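Local coordinates for protein beta-galactosidase/beta-glucuronidase (Faecalibacterium prausnitzii L2-6, PDB 6MVF) that binds flavin mononucleotide and, as a family 2 glycoside hydrolase of a human gut bacterium, probably hydrolyses beta-glucuronides, at residues R333-Q338 and W355-F360; W394-E399 and T429-V434. One frame throughout, in Å; residues are numbered along the deposited sequence.

Interaction 1: R333-Q338 and W355-F360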
loop_
_atom_site.group_PDB
_atom_site.type_symbol
_atom_site.label_atom_id
_atom_site.label_comp_id
_atom_site.label_asym_id
_atom_site.label_seq_id
_atom_site.Cartn_x
_atom_site.Cartn_y
_atom_site.Cartn_z
ATOM N N ARG A 333 -7.705 26.393 18.187
ATOM C CA ARG A 333 -7.244 27.717 17.792
ATOM C C ARG A 333 -5.882 27.583 17.110
ATOM O O ARG A 333 -4.894 27.176 17.736
ATOM C CB ARG A 333 -7.164 28.662 18.989
ATOM C CG ARG A 333 -6.568 30.003 18.609
ATOM C CD ARG A 333 -6.460 30.940 19.787
ATOM N NE ARG A 333 -5.846 32.205 19.397
ATOM C CZ ARG A 333 -5.014 32.895 20.168
ATOM N NH1 ARG A 333 -4.691 32.439 21.374
ATOM N NH2 ARG A 333 -4.496 34.033 19.726
ATOM N N LEU A 334 -5.833 27.926 15.828
ATOM C CA LEU A 334 -4.624 27.742 15.028
ATOM C C LEU A 334 -3.786 29.024 15.040
ATOM O O LEU A 334 -3.643 29.740 14.047
ATOM C CB LEU A 334 -5.004 27.305 13.619
ATOM C CG LEU A 334 -5.284 25.808 13.667
ATOM C CD1 LEU A 334 -5.633 25.261 12.307
ATOM C CD2 LEU A 334 -4.073 25.074 14.268
ATOM N N ALA A 335 -3.208 29.295 16.204
ATOM C CA ALA A 335 -2.410 30.497 16.386
ATOM C C ALA A 335 -1.000 30.276 15.825
ATOM O O ALA A 335 -0.563 29.140 15.658
ATOM C CB ALA A 335 -2.376 30.864 17.874
ATOM N N HIS A 336 -0.284 31.365 15.502
ATOM C CA HIS A 336 -0.756 32.760 15.474
ATOM C C HIS A 336 -0.692 33.258 14.040
ATOM O O HIS A 336 -0.335 34.405 13.793
ATOM C CB HIS A 336 0.112 33.703 16.326
ATOM C CG HIS A 336 -0.089 33.597 17.808
ATOM N ND1 HIS A 336 -1.262 33.960 18.436
ATOM C CD2 HIS A 336 0.765 33.227 18.795
ATOM C CE1 HIS A 336 -1.134 33.790 19.741
ATOM N NE2 HIS A 336 0.086 33.345 19.986
ATOM N N TYR A 337 -1.009 32.390 13.092
ATOM C CA TYR A 337 -0.703 32.644 11.689
ATOM C C TYR A 337 -1.506 31.640 10.876
ATOM O O TYR A 337 -2.243 30.819 11.427
ATOM C CB TYR A 337 0.801 32.527 11.434
ATOM C CG TYR A 337 1.397 31.414 12.255
ATOM C CD1 TYR A 337 1.212 30.077 11.886
ATOM C CD2 TYR A 337 2.109 31.686 13.411
ATOM C CE1 TYR A 337 1.744 29.045 12.647
ATOM C CE2 TYR A 337 2.639 30.658 14.189
ATOM C CZ TYR A 337 2.458 29.338 13.806
ATOM O OH TYR A 337 2.983 28.311 14.572
ATOM N N GLN A 338 -1.374 31.721 9.562
ATOM C CA GLN A 338 -2.007 30.737 8.696
ATOM C C GLN A 338 -1.254 29.412 8.799
ATOM O O GLN A 338 -0.019 29.387 8.797
ATOM C CB GLN A 338 -2.026 31.254 7.262
ATOM C CG GLN A 338 -2.469 30.262 6.239
ATOM C CD GLN A 338 -2.700 30.930 4.905
ATOM O OE1 GLN A 338 -3.035 32.113 4.842
ATOM N NE2 GLN A 338 -2.511 30.183 3.829
ATOM N N TRP A 355 -10.407 28.277 14.790
ATOM C CA TRP A 355 -10.148 29.713 14.822
ATOM C C TRP A 355 -8.835 29.948 14.061
ATOM O O TRP A 355 -7.767 29.496 14.491
ATOM C CB TRP A 355 -10.120 30.191 16.283
ATOM C CG TRP A 355 -9.394 31.514 16.670
ATOM C CD1 TRP A 355 -8.354 32.142 16.019
ATOM C CD2 TRP A 355 -9.663 32.320 17.832
ATOM N NE1 TRP A 355 -7.977 33.273 16.693
ATOM C CE2 TRP A 355 -8.757 33.411 17.809
ATOM C CE3 TRP A 355 -10.578 32.223 18.896
ATOM C CZ2 TRP A 355 -8.744 34.405 18.800
ATOM C CZ3 TRP A 355 -10.562 33.210 19.886
ATOM C CH2 TRP A 355 -9.653 34.290 19.822
ATOM N N ALA A 356 -8.919 30.619 12.911
ATOM C CA ALA A 356 -7.748 30.960 12.111
ATOM C C ALA A 356 -7.443 32.450 12.237
ATOM O O ALA A 356 -8.364 33.272 12.309
ATOM C CB ALA A 356 -7.953 30.589 10.638
ATOM N N GLU A 357 -6.149 32.801 12.254
ATOM C CA GLU A 357 -5.759 34.189 12.477
ATOM C C GLU A 357 -4.486 34.539 11.707
ATOM O O GLU A 357 -3.765 33.671 11.203
ATOM C CB GLU A 357 -5.573 34.475 13.971
ATOM C CG GLU A 357 -4.369 33.835 14.580
ATOM C CD GLU A 357 -4.214 34.161 16.068
ATOM O OE1 GLU A 357 -5.226 34.478 16.728
ATOM O OE2 GLU A 357 -3.076 34.113 16.586
ATOM N N ILE A 358 -4.229 35.845 11.623
ATOM C CA ILE A 358 -3.026 36.411 11.014
ATOM C C ILE A 358 -2.063 36.777 12.139
ATOM O O ILE A 358 -2.507 36.945 13.282
ATOM C CB ILE A 358 -3.359 37.638 10.150
ATOM C CG1 ILE A 358 -4.074 38.696 11.003
ATOM C CG2 ILE A 358 -4.183 37.245 8.933
ATOM C CD1 ILE A 358 -4.520 39.890 10.239
ATOM N N PRO A 359 -0.742 36.909 11.872
ATOM C CA PRO A 359 0.212 37.249 12.948
ATOM C C PRO A 359 0.307 38.740 13.254
ATOM O O PRO A 359 1.402 39.271 13.423
ATOM C CB PRO A 359 1.546 36.713 12.412
ATOM C CG PRO A 359 1.398 36.829 10.936
ATOM C CD PRO A 359 -0.057 36.595 10.610
ATOM N N PHE A 360 -0.831 39.423 13.322
ATOM C CA PHE A 360 -0.917 40.806 13.803
ATOM C C PHE A 360 -0.828 40.774 15.333
ATOM O O PHE A 360 -1.831 40.754 16.053
ATOM C CB PHE A 360 -2.215 41.421 13.296
ATOM C CG PHE A 360 -2.336 42.893 13.526
ATOM C CD1 PHE A 360 -1.215 43.662 13.817
ATOM C CD2 PHE A 360 -3.595 43.509 13.467
ATOM C CE1 PHE A 360 -1.342 45.026 14.031
ATOM C CE2 PHE A 360 -3.735 44.867 13.687
ATOM C CZ PHE A 360 -2.613 45.631 13.967
HETATM O O HOH W 1 -4.855 30.147 11.593
#

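Interaction 2: W394-E399 and T429-V434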
loop_
_atom_site.group_PDB
_atom_site.type_symbol
_atom_site.label_atom_id
_atom_site.label_comp_id
_atom_site.label_asym_id
_atom_site.label_seq_id
_atom_site.Cartn_x
_atom_site.Cartn_y
_atom_site.Cartn_z
ATOM N N TRP A 394 -12.525 33.965 12.138
ATOM C CA TRP A 394 -11.318 34.666 11.722
ATOM C C TRP A 394 -10.884 35.571 12.867
ATOM O O TRP A 394 -11.681 36.376 13.355
ATOM C CB TRP A 394 -11.550 35.512 10.461
ATOM C CG TRP A 394 -12.060 34.814 9.214
ATOM C CD1 TRP A 394 -13.228 35.087 8.539
ATOM C CD2 TRP A 394 -11.409 33.767 8.474
ATOM N NE1 TRP A 394 -13.347 34.272 7.443
ATOM C CE2 TRP A 394 -12.250 33.450 7.372
ATOM C CE3 TRP A 394 -10.209 33.063 8.638
ATOM C CZ2 TRP A 394 -11.927 32.445 6.430
ATOM C CZ3 TRP A 394 -9.880 32.058 7.700
ATOM C CH2 TRP A 394 -10.744 31.763 6.607
ATOM N N GLY A 395 -9.628 35.450 13.287
ATOM C CA GLY A 395 -9.069 36.298 14.331
ATOM C C GLY A 395 -8.214 37.404 13.732
ATOM O O GLY A 395 -7.393 37.153 12.851
ATOM N N ILE A 396 -8.404 38.634 14.223
ATOM C CA ILE A 396 -7.754 39.775 13.583
ATOM C C ILE A 396 -6.508 40.285 14.316
ATOM O O ILE A 396 -5.699 40.993 13.695
ATOM C CB ILE A 396 -8.748 40.937 13.344
ATOM C CG1 ILE A 396 -9.282 41.504 14.657
ATOM C CG2 ILE A 396 -9.907 40.515 12.402
ATOM C CD1 ILE A 396 -9.993 42.828 14.469
ATOM N N SER A 397 -6.318 39.940 15.594
ATOM C CA SER A 397 -5.078 40.274 16.303
ATOM C C SER A 397 -4.974 39.462 17.586
ATOM O O SER A 397 -5.974 38.990 18.130
ATOM C CB SER A 397 -4.972 41.773 16.636
ATOM O OG SER A 397 -5.931 42.170 17.601
ATOM N N ASN A 398 -3.744 39.328 18.076
ATOM C CA ASN A 398 -3.463 38.709 19.373
ATOM C C ASN A 398 -2.676 39.693 20.227
ATOM O O ASN A 398 -1.577 40.106 19.843
ATOM C CB ASN A 398 -2.674 37.401 19.223
ATOM C CG ASN A 398 -2.326 36.776 20.567
ATOM O OD1 ASN A 398 -3.212 36.282 21.276
ATOM N ND2 ASN A 398 -1.038 36.791 20.926
ATOM N N GLU A 399 -3.245 40.082 21.368
ATOM C CA GLU A 399 -2.510 40.828 22.395
ATOM C C GLU A 399 -1.876 42.102 21.839
ATOM O O GLU A 399 -0.782 42.497 22.249
ATOM C CB GLU A 399 -1.445 39.943 23.050
ATOM C CG GLU A 399 -2.003 38.843 23.905
ATOM C CD GLU A 399 -0.912 38.100 24.661
ATOM O OE1 GLU A 399 0.278 38.309 24.325
ATOM O OE2 GLU A 399 -1.236 37.310 25.587
ATOM N N THR A 429 -16.036 37.121 13.223
ATOM C CA THR A 429 -14.714 37.638 13.554
ATOM C C THR A 429 -14.499 37.581 15.065
ATOM O O THR A 429 -15.451 37.648 15.850
ATOM C CB THR A 429 -14.521 39.070 13.039
ATOM O OG1 THR A 429 -15.531 39.929 13.582
ATOM C CG2 THR A 429 -14.631 39.101 11.523
ATOM N N THR A 430 -13.237 37.409 15.461
ATOM C CA THR A 430 -12.856 37.278 16.860
ATOM C C THR A 430 -11.569 38.058 17.065
ATOM O O THR A 430 -10.959 38.545 16.110
ATOM C CB THR A 430 -12.678 35.798 17.293
ATOM O OG1 THR A 430 -12.563 35.704 18.722
ATOM C CG2 THR A 430 -11.418 35.163 16.665
ATOM N N ILE A 431 -11.155 38.149 18.330
ATOM C CA ILE A 431 -9.934 38.842 18.722
ATOM C C ILE A 431 -9.438 38.205 20.013
ATOM O O ILE A 431 -10.225 37.684 20.808
ATOM C CB ILE A 431 -10.186 40.374 18.864
ATOM C CG1 ILE A 431 -8.888 41.120 19.183
ATOM C CG2 ILE A 431 -11.308 40.686 19.903
ATOM C CD1 ILE A 431 -8.960 42.565 18.843
ATOM N N ALA A 432 -8.126 38.234 20.231
ATOM C CA ALA A 432 -7.553 37.736 21.483
ATOM C C ALA A 432 -6.898 38.895 22.228
ATOM O O ALA A 432 -5.929 39.490 21.737
ATOM C CB ALA A 432 -6.556 36.604 21.227
ATOM N N HIS A 433 -7.439 39.226 23.399
ATOM C CA HIS A 433 -6.928 40.337 24.201
ATOM C C HIS A 433 -5.823 39.884 25.156
ATOM O O HIS A 433 -5.875 38.781 25.719
ATOM C CB HIS A 433 -8.054 40.975 25.018
ATOM C CG HIS A 433 -9.151 41.572 24.197
ATOM N ND1 HIS A 433 -8.940 42.612 23.316
ATOM C CD2 HIS A 433 -10.479 41.297 24.147
ATOM C CE1 HIS A 433 -10.088 42.938 22.744
ATOM N NE2 HIS A 433 -11.036 42.155 23.231
ATOM N N VAL A 434 -4.825 40.756 25.350
ATOM C CA VAL A 434 -3.867 40.546 26.434
ATOM C C VAL A 434 -4.576 40.695 27.785
ATOM O O VAL A 434 -5.633 41.329 27.907
ATOM C CB VAL A 434 -2.670 41.508 26.308
ATOM C CG1 VAL A 434 -3.073 42.941 26.628
ATOM C CG2 VAL A 434 -1.492 41.049 27.193
HETATM O O HOH W 2 -5.211 41.675 20.346
#

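Interaction 1: R333-Q338 and W355-F360
Arg333 and Glu357 reach each other through very different torsions. Arg333 has CG anti to the backbone N (chi1 175°) and continues extended to NE. This lays its chain alongside the Trp355 side chain. Glu357 holds CG between its backbone N and carbonyl carbon (chi1 71°), then extends, which brings its carboxylate to Arg333 and His336. Arg333 CG sits over the face of the Trp355 five-membered ring, a CH-pi contact at 3.8 Å from the centroid. Further out, Arg333 NE lies over the same indole, 3.5 Å from Trp355 CE2.

The carboxylate is shared among three donors. Arg333 NH2 forms a salt bridge to Glu357 OE1 at 3.1 Å, from the syn side and in the guanidinium plane. Arg333 NH2 also hydrogen-bonds Asn398 OD1, on the neighbouring strand 391-398. Trp355 NE1 donates to the same Glu357 OE1 at 3.0 Å, from the anti side, tilted well out of the carboxylate plane. His336 ND1 bonds Glu357 OE2 at 2.6 Å. The imidazole and carboxylate planes there are nearly coplanar, 21° apart. A cis peptide bond precedes His336. Ala335 CB lies over one face of both the His336 ring and the Arg333 guanidinium.

The backbones pair in parallel through Leu334 N and Trp355 O, 2.8 Å apart. Past Leu334, a water accepts from Glu357 N and donates to Tyr337 O, linking strand 353-357 to the loop. The contact joins two strands of a TIM-barrel beta-alpha-beta unit around helix 341-350. Both oxygens of the buried Glu357 are thus engaged, and three donors fix the carboxylate's rotation.

Interaction 2: W394-E399 and T429-V434
Trp394 to Asn398 pair in parallel with Thr429 to His433, the fourth and fifth strands of the TIM barrel. Four backbone hydrogen bonds join the segments. Thr430 N donates to Trp394 O at 2.8 Å, and Ile396 N to Thr430 O at 3.2 Å. A beta bulge between Gly395 and Asn398 then shifts the register by one. Pairing resumes with Ala432 N to Ser397 O at 3.1 Å. Glu399 N closes the series on Ala432 O, 2.8 Å away and almost straight at 177°.

Ala432 O has a second donor, a water 2.7 Å away. That water also bonds Ser397 OG at 2.9 Å, so it ties the two strands together beside the bulge. Ser397 OG lies between the Ser397 N and carbonyl carbon (chi1 68°) and meets the Ile431 CD1 end; it also bonds His413. Other polar ends are satisfied by neighbours: Trp394 NE1 by Asp424, Thr429 OG1 by Gln417, Asn398 OD1 by Asn453 and Arg333, and His433 NE2 by Glu450.

At the end of the pair, Glu399 CG packs on Val434 CB at 3.6 Å, the two side chains crossing at about a right angle. Glu399 OE2 bonds Asn453. An Asn-Glu pair at the end of strand four carries the acid/base in related clan GH-A glycosidases, and Asn398-Glu399 is consistent with that place. The bonding implies a firmly seated Glu399 backbone, with its carboxylate positioned partly by Asn453.

Interactions 1 and 2 are neighbours in one barrel sheet, their centres about 9 Å apart. Strands 353-357 and 391-398 lie side by side between them, joined by a probable hydrogen bond from Gly395 N to Ala356 O at 2.7 Å. A polar route also connects them: Arg333 NH2 probably bonds Asn398 OD1 at 3.0 Å, so one guanidinium serves both contacts. His336 packs on Asn398 as well, and Trp355 lies against Thr430 and Ala432. Neither contact reaches the flavin. The side chain of Trp394 is about 8 Å from the FMN, and that of Gln338 about 12 Å.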